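Local atomic coordinates of exopolyphosphatase (Cytophaga hutchinsonii, PDB entry 3MDQ), a protein that probably hydrolyses inorganic polyphosphate from the chain end, releasing orthophosphate. Residues W155-I161 against V191-L195; H185-D189 against C278-H282. All blocks are in the same frame, centred on the assembly; numbering follows the deposited sequence.

Contact 1. Residues W155-I161 against V191-L195; sequences WKQSFEI and VLVPL
Phe159 and Trp155 lie along the inner side of the edge strand and press on the kinked backbone around Leu192 and Pro194. No hydrogen bond crosses between 155-161 and 191-195, and the contact is held by ring and methyl packing. The clearest ring contact is a CH-pi interaction: Leu192 CD2 stands 4.1 Å from the centroid of the Phe159 ring, almost exactly on its normal (2° off). Phe159 has CG anti to its carbonyl carbon (chi1 -61°), beside the backbone N, which helps lay one ring face against this methyl. Pro194 CB meets the same ring at its edge, 4.2 Å from Phe159 CZ. With CG anti to the backbone N (chi1 173°), the Trp155 indole lies against the helix start, CZ3 3.7 Å from Leu195 CD1, which it meets obliquely.

Aliphatic contacts carry on at the loop end, where Ile161 CD1 lies 4.0 Å from Leu192 CD2. Val191 CG1 adds to Phe159 and Ile161, but Val191 has two conformers, so its share is less certain. A mixed contact closes the side: Pro194 CB sits against the Gln157 amide, 3.7 Å from OE1 and 3.9 Å from NE2.

The strand's other side is polar: Lys156 pairs with Glu116 and Ser158 hydrogen-bonds Glu144; just past the strand, Glu160, centre of an inverse gamma turn, forms salt bridges with Arg86 and Arg165. Strand 153-159 is the outermost strand of a six-stranded mixed sheet, bonded to 143-148, and the break between helices 178-191 and 193-202 covers its apolar face. Such helical cover over the third strand, on the way to the fourth at 206-210, is the layout of a domain of the actin-like ATPase fold.

Contact 2. Residues H185-D189 against C278-H282; sequences HNYFD and CLIEH
His185 and His282 meet rim to rim through their ND1 atoms, 2.9 Å apart in a nearly straight hydrogen bond (176°) in which either may be the donor. The rings are almost parallel, neither over the other. His185 was modelled in two conformers, so the bond belongs to the one described. The backbone of 185-189 puts Phe188 CB over the His282 face, 3.6 Å from the ring centroid, and with CG anti to the carbonyl carbon (chi1 -61°) the ring runs on toward Leu279. The Phe188 ring turns its edge to the same face, with planes at 70°. This aromatic cluster fills the crossing of helices 178-191 and 267-286, whose local axes approach to 10.4 Å in the helical layer of an actin-like ATPase domain. Leu279 CD1 lies over the centre of the Phe188 ring at 3.7 Å from the centroid, a CH-pi contact. With alanine replacing Phe188, Leu279 CD1 is likely to lose the ring face it rests on and His282 its edge-to-face partner, opening a gap between the helices. Asp189 OD1 comes to the His282 ring edge, in its plane, 3.1 Å from CE1; its carboxylate is likely to stabilise positive charge on that imidazole.

Contacts 1 and 2 lie on the same side of the chain's centre, their own centres 12 Å apart. Their segments alternate along the chain: 155-161, 185-189, 191-195, then 278-282. Helix 178-191 runs through contact 2 and ends at contact 1, where helix 193-202 takes over. Leu192 CD1 bridges the two, 3.8 Å from His282 CD2 and also against Leu279 CD1, while Ile161 CD1 touches Leu279 CD2. The end of the edge strand, the helix break and helix 267-286 thus meet at one continuous apolar patch, and helix 267-286 also rests on strand 133-138. Together they join the 163-202 helical connection to both the sheet and a helix from much later in the sequence.

Contact 1. Residues W155-I161 against V191-L195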
ATOM      1  N   TRP A 155     -14.212  -9.115   8.128  1.00  9.32           N
ATOM      2  CA  TRP A 155     -13.912  -7.977   8.960  1.00  9.01           C
ATOM      3  C   TRP A 155     -12.877  -7.128   8.211  1.00 10.59           C
ATOM      4  O   TRP A 155     -12.000  -7.664   7.513  1.00  9.96           O
ATOM      5  CB  TRP A 155     -13.341  -8.405  10.317  1.00  9.93           C
ATOM      6  CG  TRP A 155     -12.838  -7.321  11.192  1.00 11.24           C
ATOM      7  CD1 TRP A 155     -13.541  -6.617  12.138  1.00 15.20           C
ATOM      8  CD2 TRP A 155     -11.497  -6.824  11.235  1.00 11.85           C
ATOM      9  NE1 TRP A 155     -12.695  -5.728  12.773  1.00 12.67           N
ATOM     10  CE2 TRP A 155     -11.443  -5.840  12.248  1.00 11.22           C
ATOM     11  CE3 TRP A 155     -10.328  -7.150  10.541  1.00 10.93           C
ATOM     12  CZ2 TRP A 155     -10.267  -5.132  12.538  1.00 11.13           C
ATOM     13  CZ3 TRP A 155      -9.165  -6.480  10.848  1.00  9.80           C
ATOM     14  CH2 TRP A 155      -9.149  -5.482  11.844  1.00 11.64           C
ATOM     15  N   LYS A 156     -12.954  -5.825   8.384  1.00 10.78           N
ATOM     16  CA  LYS A 156     -11.867  -4.958   7.876  1.00  9.87           C
ATOM     17  C   LYS A 156     -11.772  -3.701   8.694  1.00  8.90           C
ATOM     18  O   LYS A 156     -12.766  -3.229   9.259  1.00 11.39           O
ATOM     19  CB  LYS A 156     -12.033  -4.596   6.408  1.00 10.53           C
ATOM     20  CG  LYS A 156     -13.069  -3.538   6.032  1.00 13.38           C
ATOM     21  CD  LYS A 156     -14.463  -3.914   6.352  1.00 14.28           C
ATOM     22  CE  LYS A 156     -15.429  -2.789   5.982  1.00 19.91           C
ATOM     23  NZ  LYS A 156     -16.870  -3.227   5.977  1.00 19.22           N
ATOM     24  N   GLN A 157     -10.569  -3.126   8.766  1.00 10.00           N
ATOM     25  CA  GLN A 157     -10.379  -1.861   9.470  1.00  9.27           C
ATOM     26  C   GLN A 157      -9.112  -1.198   8.965  1.00 10.37           C
ATOM     27  O   GLN A 157      -8.112  -1.867   8.703  1.00 10.11           O
ATOM     28  CB  GLN A 157     -10.339  -2.076  10.988  1.00  9.29           C
ATOM     29  CG  GLN A 157     -10.414  -0.776  11.762  1.00 13.62           C
ATOM     30  CD  GLN A 157     -10.967  -0.929  13.161  1.00 13.69           C
ATOM     31  OE1 GLN A 157     -11.701  -1.886  13.465  1.00 19.04           O
ATOM     32  NE2 GLN A 157     -10.618   0.022  14.029  1.00 19.54           N
ATOM     33  N   SER A 158      -9.164   0.127   8.832  1.00 10.93           N
ATOM     34  CA  SER A 158      -8.023   0.952   8.477  1.00 10.97           C
ATOM     35  C   SER A 158      -7.549   1.671   9.734  1.00 10.41           C
ATOM     36  O   SER A 158      -8.349   2.159  10.531  1.00 11.45           O
ATOM     37  CB  SER A 158      -8.470   1.974   7.446  1.00 11.28           C
ATOM     38  OG  SER A 158      -7.433   2.861   7.092  1.00 13.20           O
ATOM     39  N   PHE A 159      -6.243   1.785   9.869  1.00  9.91           N
ATOM     40  CA  PHE A 159      -5.607   2.482  10.981  1.00 10.32           C
ATOM     41  C   PHE A 159      -4.623   3.531  10.422  1.00 11.26           C
ATOM     42  O   PHE A 159      -3.833   3.256   9.527  1.00 10.92           O
ATOM     43  CB  PHE A 159      -4.827   1.493  11.851  1.00 11.05           C
ATOM     44  CG  PHE A 159      -5.679   0.415  12.480  1.00 10.49           C
ATOM     45  CD1 PHE A 159      -5.976  -0.744  11.781  1.00 11.46           C
ATOM     46  CD2 PHE A 159      -6.173   0.563  13.756  1.00 11.76           C
ATOM     47  CE1 PHE A 159      -6.754  -1.730  12.353  1.00 10.79           C
ATOM     48  CE2 PHE A 159      -6.938  -0.417  14.336  1.00 12.26           C
ATOM     49  CZ  PHE A 159      -7.226  -1.568  13.628  1.00 11.31           C
ATOM     50  N   GLU A 160      -4.635   4.725  11.009  1.00 11.43           N
ATOM     51  CA  GLU A 160      -3.751   5.837  10.553  1.00 11.83           C
ATOM     52  C   GLU A 160      -2.368   5.698  11.217  1.00 11.57           C
ATOM     53  O   GLU A 160      -1.954   6.494  12.083  1.00 13.01           O
ATOM     54  CB  GLU A 160      -4.445   7.200  10.787  1.00 14.88           C
ATOM     55  CG  GLU A 160      -5.697   7.388   9.872  1.00 13.81           C
ATOM     56  CD  GLU A 160      -5.413   7.418   8.316  1.00 18.05           C
ATOM     57  OE1 GLU A 160      -4.308   7.811   7.877  1.00 25.36           O
ATOM     58  OE2 GLU A 160      -6.327   7.097   7.516  1.00 19.78           O
ATOM     59  N   ILE A 161      -1.685   4.643  10.806  1.00 11.17           N
ATOM     60  CA  ILE A 161      -0.356   4.258  11.334  1.00 10.22           C
ATOM     61  C   ILE A 161       0.614   3.941  10.200  1.00 11.03           C
ATOM     62  O   ILE A 161       1.570   3.167  10.341  1.00 11.62           O
ATOM     63  CB  ILE A 161      -0.497   3.048  12.322  1.00 11.88           C
ATOM     64  CG1 ILE A 161      -0.997   1.813  11.602  1.00 10.96           C
ATOM     65  CG2 ILE A 161      -1.374   3.449  13.534  1.00 12.10           C
ATOM     66  CD1 ILE A 161      -1.045   0.530  12.517  1.00 12.55           C
ATOM     67  N   VAL A 191      -2.748   0.597  19.668  0.50 11.77           N
ATOM     68  CA  VAL A 191      -3.516   0.924  18.446  0.50 11.83           C
ATOM     69  C   VAL A 191      -4.327  -0.271  17.939  0.50  9.81           C
ATOM     70  O   VAL A 191      -5.496  -0.135  17.510  0.50  9.56           O
ATOM     71  CB  VAL A 191      -2.574   1.402  17.287  0.50 13.33           C
ATOM     72  CG1 VAL A 191      -3.358   1.588  15.973  0.50 12.17           C
ATOM     73  CG2 VAL A 191      -1.868   2.688  17.637  0.50 16.54           C
ATOM     74  N   LEU A 192      -3.727  -1.448  18.025  1.00 11.55           N
ATOM     75  CA  LEU A 192      -4.232  -2.623  17.288  1.00 11.88           C
ATOM     76  C   LEU A 192      -5.196  -3.506  18.043  1.00 10.13           C
ATOM     77  O   LEU A 192      -5.493  -4.617  17.630  1.00 10.92           O
ATOM     78  CB  LEU A 192      -3.064  -3.440  16.724  1.00 11.96           C
ATOM     79  CG  LEU A 192      -2.214  -2.682  15.715  1.00 12.46           C
ATOM     80  CD1 LEU A 192      -1.058  -3.618  15.371  1.00 15.54           C
ATOM     81  CD2 LEU A 192      -3.025  -2.275  14.486  1.00 14.71           C
ATOM     82  N   VAL A 193      -5.747  -3.015  19.152  1.00 10.49           N
ATOM     83  CA  VAL A 193      -6.709  -3.813  19.890  1.00 10.60           C
ATOM     84  C   VAL A 193      -7.865  -4.346  19.043  1.00 12.64           C
ATOM     85  O   VAL A 193      -8.189  -5.504  19.148  1.00 11.76           O
ATOM     86  CB  VAL A 193      -7.225  -3.064  21.169  1.00 11.73           C
ATOM     87  CG1 VAL A 193      -8.320  -3.886  21.858  1.00 15.82           C
ATOM     88  CG2 VAL A 193      -6.060  -2.923  22.151  1.00 12.67           C
ATOM     89  N   PRO A 194      -8.422  -3.530  18.139  1.00 11.31           N
ATOM     90  CA  PRO A 194      -9.542  -4.049  17.334  1.00 10.47           C
ATOM     91  C   PRO A 194      -9.068  -5.169  16.400  1.00 12.00           C
ATOM     92  O   PRO A 194      -9.818  -6.076  16.091  1.00 10.89           O
ATOM     93  CB  PRO A 194     -10.006  -2.822  16.565  1.00 11.90           C
ATOM     94  CG  PRO A 194      -9.590  -1.667  17.437  1.00 15.07           C
ATOM     95  CD  PRO A 194      -8.286  -2.066  18.009  1.00 12.78           C
ATOM     96  N   LEU A 195      -7.806  -5.099  15.967  1.00 10.38           N
ATOM     97  CA  LEU A 195      -7.251  -6.168  15.155  1.00  9.34           C
ATOM     98  C   LEU A 195      -7.081  -7.453  15.958  1.00 10.43           C
ATOM     99  O   LEU A 195      -7.451  -8.545  15.496  1.00 11.41           O
ATOM    100  CB  LEU A 195      -5.940  -5.744  14.504  1.00  8.33           C
ATOM    101  CG  LEU A 195      -5.205  -6.849  13.766  1.00  9.08           C
ATOM    102  CD1 LEU A 195      -5.968  -7.302  12.491  1.00 11.56           C
ATOM    103  CD2 LEU A 195      -3.820  -6.366  13.362  1.00 12.14           C
TER

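Contact 2. Residues H185-D189 against C278-H282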
ATOM      1  N   HIS A 185       6.492  -1.224  19.572  0.60  9.58           N
ATOM      2  CA  HIS A 185       5.601  -2.318  19.932  0.60  9.00           C
ATOM      3  C   HIS A 185       4.622  -1.955  21.048  0.60  8.91           C
ATOM      4  O   HIS A 185       3.510  -2.513  21.139  0.60  9.79           O
ATOM      5  CB  HIS A 185       6.392  -3.590  20.256  0.60 10.96           C
ATOM      6  CG  HIS A 185       7.025  -4.214  19.045  0.60 10.93           C
ATOM      7  ND1 HIS A 185       6.290  -4.906  18.103  0.60 13.63           N
ATOM      8  CD2 HIS A 185       8.301  -4.207  18.596  0.60 21.32           C
ATOM      9  CE1 HIS A 185       7.092  -5.295  17.131  0.60 15.44           C
ATOM     10  NE2 HIS A 185       8.317  -4.899  17.412  0.60 18.88           N
ATOM     11  N   ASN A 186       5.024  -1.033  21.919  1.00  8.27           N
ATOM     12  CA  ASN A 186       4.066  -0.492  22.881  1.00  8.60           C
ATOM     13  C   ASN A 186       2.973   0.285  22.180  1.00  8.99           C
ATOM     14  O   ASN A 186       1.792   0.173  22.503  1.00  9.78           O
ATOM     15  CB  ASN A 186       4.795   0.401  23.871  1.00  8.44           C
ATOM     16  CG  ASN A 186       3.855   0.988  24.918  1.00  8.18           C
ATOM     17  OD1 ASN A 186       3.324   0.252  25.752  1.00  9.37           O
ATOM     18  ND2 ASN A 186       3.702   2.310  24.915  1.00  8.56           N
ATOM     19  N   TYR A 187       3.349   1.109  21.228  1.00  7.12           N
ATOM     20  CA  TYR A 187       2.352   1.854  20.448  1.00  8.40           C
ATOM     21  C   TYR A 187       1.441   0.912  19.691  1.00  9.49           C
ATOM     22  O   TYR A 187       0.209   1.080  19.697  1.00  9.48           O
ATOM     23  CB  TYR A 187       3.005   2.812  19.492  1.00  8.81           C
ATOM     24  CG  TYR A 187       2.058   3.607  18.638  1.00  8.40           C
ATOM     25  CD1 TYR A 187       1.170   4.497  19.198  1.00 10.53           C
ATOM     26  CD2 TYR A 187       2.057   3.492  17.266  1.00  9.94           C
ATOM     27  CE1 TYR A 187       0.316   5.264  18.427  1.00 11.74           C
ATOM     28  CE2 TYR A 187       1.208   4.260  16.496  1.00 13.19           C
ATOM     29  CZ  TYR A 187       0.346   5.129  17.067  1.00 13.26           C
ATOM     30  OH  TYR A 187      -0.507   5.899  16.312  1.00 19.08           O
ATOM     31  N   PHE A 188       2.019  -0.077  19.032  1.00  9.36           N
ATOM     32  CA  PHE A 188       1.177  -1.048  18.308  1.00  9.51           C
ATOM     33  C   PHE A 188       0.206  -1.812  19.234  1.00 11.02           C
ATOM     34  O   PHE A 188      -0.962  -2.030  18.856  1.00 11.21           O
ATOM     35  CB  PHE A 188       2.019  -2.035  17.486  1.00 10.23           C
ATOM     36  CG  PHE A 188       2.883  -1.398  16.399  1.00 10.17           C
ATOM     37  CD1 PHE A 188       2.467  -0.255  15.699  1.00 11.19           C
ATOM     38  CD2 PHE A 188       4.096  -1.981  16.067  1.00 11.42           C
ATOM     39  CE1 PHE A 188       3.282   0.280  14.726  1.00 12.46           C
ATOM     40  CE2 PHE A 188       4.893  -1.454  15.066  1.00  9.96           C
ATOM     41  CZ  PHE A 188       4.494  -0.334  14.417  1.00 13.50           C
ATOM     42  N   ASP A 189       0.662  -2.167  20.430  1.00  9.69           N
ATOM     43  CA  ASP A 189      -0.198  -2.766  21.441  1.00 11.44           C
ATOM     44  C   ASP A 189      -1.430  -1.899  21.707  1.00 11.93           C
ATOM     45  O   ASP A 189      -2.531  -2.412  21.877  1.00 14.12           O
ATOM     46  CB  ASP A 189       0.522  -2.928  22.771  1.00 12.15           C
ATOM     47  CG  ASP A 189       1.490  -4.087  22.821  1.00 16.37           C
ATOM     48  OD1 ASP A 189       1.471  -4.979  21.943  1.00 15.63           O
ATOM     49  OD2 ASP A 189       2.307  -4.118  23.770  1.00 14.50           O
ATOM     50  N   CYS A 278       8.803  -3.728  11.613  1.00 11.28           N
ATOM     51  CA  CYS A 278       8.420  -3.922  13.012  1.00 12.04           C
ATOM     52  C   CYS A 278       6.923  -4.192  13.114  1.00 10.75           C
ATOM     53  O   CYS A 278       6.509  -5.017  13.900  1.00 10.95           O
ATOM     54  CB  CYS A 278       8.769  -2.697  13.856  1.00 14.13           C
ATOM     55  SG  CYS A 278      10.553  -2.582  14.127  1.00 21.63           S
ATOM     56  N   LEU A 279       6.117  -3.464  12.362  1.00  8.94           N
ATOM     57  CA  LEU A 279       4.651  -3.707  12.350  1.00  9.66           C
ATOM     58  C   LEU A 279       4.327  -5.091  11.823  1.00  8.15           C
ATOM     59  O   LEU A 279       3.479  -5.784  12.377  1.00  9.16           O
ATOM     60  CB  LEU A 279       3.918  -2.638  11.526  1.00  8.16           C
ATOM     61  CG  LEU A 279       2.412  -2.764  11.417  1.00 10.46           C
ATOM     62  CD1 LEU A 279       1.790  -2.795  12.820  1.00 11.09           C
ATOM     63  CD2 LEU A 279       1.839  -1.633  10.563  1.00 11.57           C
ATOM     64  N   ILE A 280       5.002  -5.514  10.770  1.00  8.75           N
ATOM     65  CA  ILE A 280       4.764  -6.855  10.214  1.00  8.56           C
ATOM     66  C   ILE A 280       5.112  -7.932  11.259  1.00  8.95           C
ATOM     67  O   ILE A 280       4.326  -8.879  11.468  1.00  9.98           O
ATOM     68  CB  ILE A 280       5.571  -7.100   8.909  1.00  8.64           C
ATOM     69  CG1 ILE A 280       5.166  -6.113   7.824  1.00 11.62           C
ATOM     70  CG2 ILE A 280       5.310  -8.550   8.396  1.00 10.23           C
ATOM     71  CD1 ILE A 280       6.158  -6.088   6.594  1.00 11.64           C
ATOM     72  N   GLU A 281       6.253  -7.775  11.921  0.50  9.41           N
ATOM     73  CA  GLU A 281       6.652  -8.706  12.965  0.50  9.07           C
ATOM     74  C   GLU A 281       5.556  -8.736  14.039  0.50  9.52           C
ATOM     75  O   GLU A 281       5.118  -9.819  14.443  0.50  9.25           O
ATOM     76  CB  GLU A 281       8.026  -8.339  13.534  0.50  9.96           C
ATOM     77  CG  GLU A 281       8.466  -9.164  14.725  0.50 10.07           C
ATOM     78  CD  GLU A 281       8.931 -10.545  14.397  0.50 16.26           C
ATOM     79  OE1 GLU A 281       8.920 -10.947  13.227  0.50 13.33           O
ATOM     80  OE2 GLU A 281       9.323 -11.250  15.350  0.50 24.07           O
ATOM     81  N   HIS A 282       5.088  -7.558  14.460  1.00 10.15           N
ATOM     82  CA  HIS A 282       4.061  -7.474  15.486  1.00  9.95           C
ATOM     83  C   HIS A 282       2.841  -8.278  15.091  1.00 10.54           C
ATOM     84  O   HIS A 282       2.300  -9.055  15.888  1.00 12.31           O
ATOM     85  CB  HIS A 282       3.684  -6.014  15.693  1.00  9.82           C
ATOM     86  CG  HIS A 282       2.850  -5.779  16.902  1.00 13.61           C
ATOM     87  ND1 HIS A 282       3.399  -5.397  18.099  1.00 15.18           N
ATOM     88  CD2 HIS A 282       1.516  -5.858  17.098  1.00 14.19           C
ATOM     89  CE1 HIS A 282       2.436  -5.288  19.003  1.00 14.16           C
ATOM     90  NE2 HIS A 282       1.287  -5.578  18.431  1.00 13.68           N
TER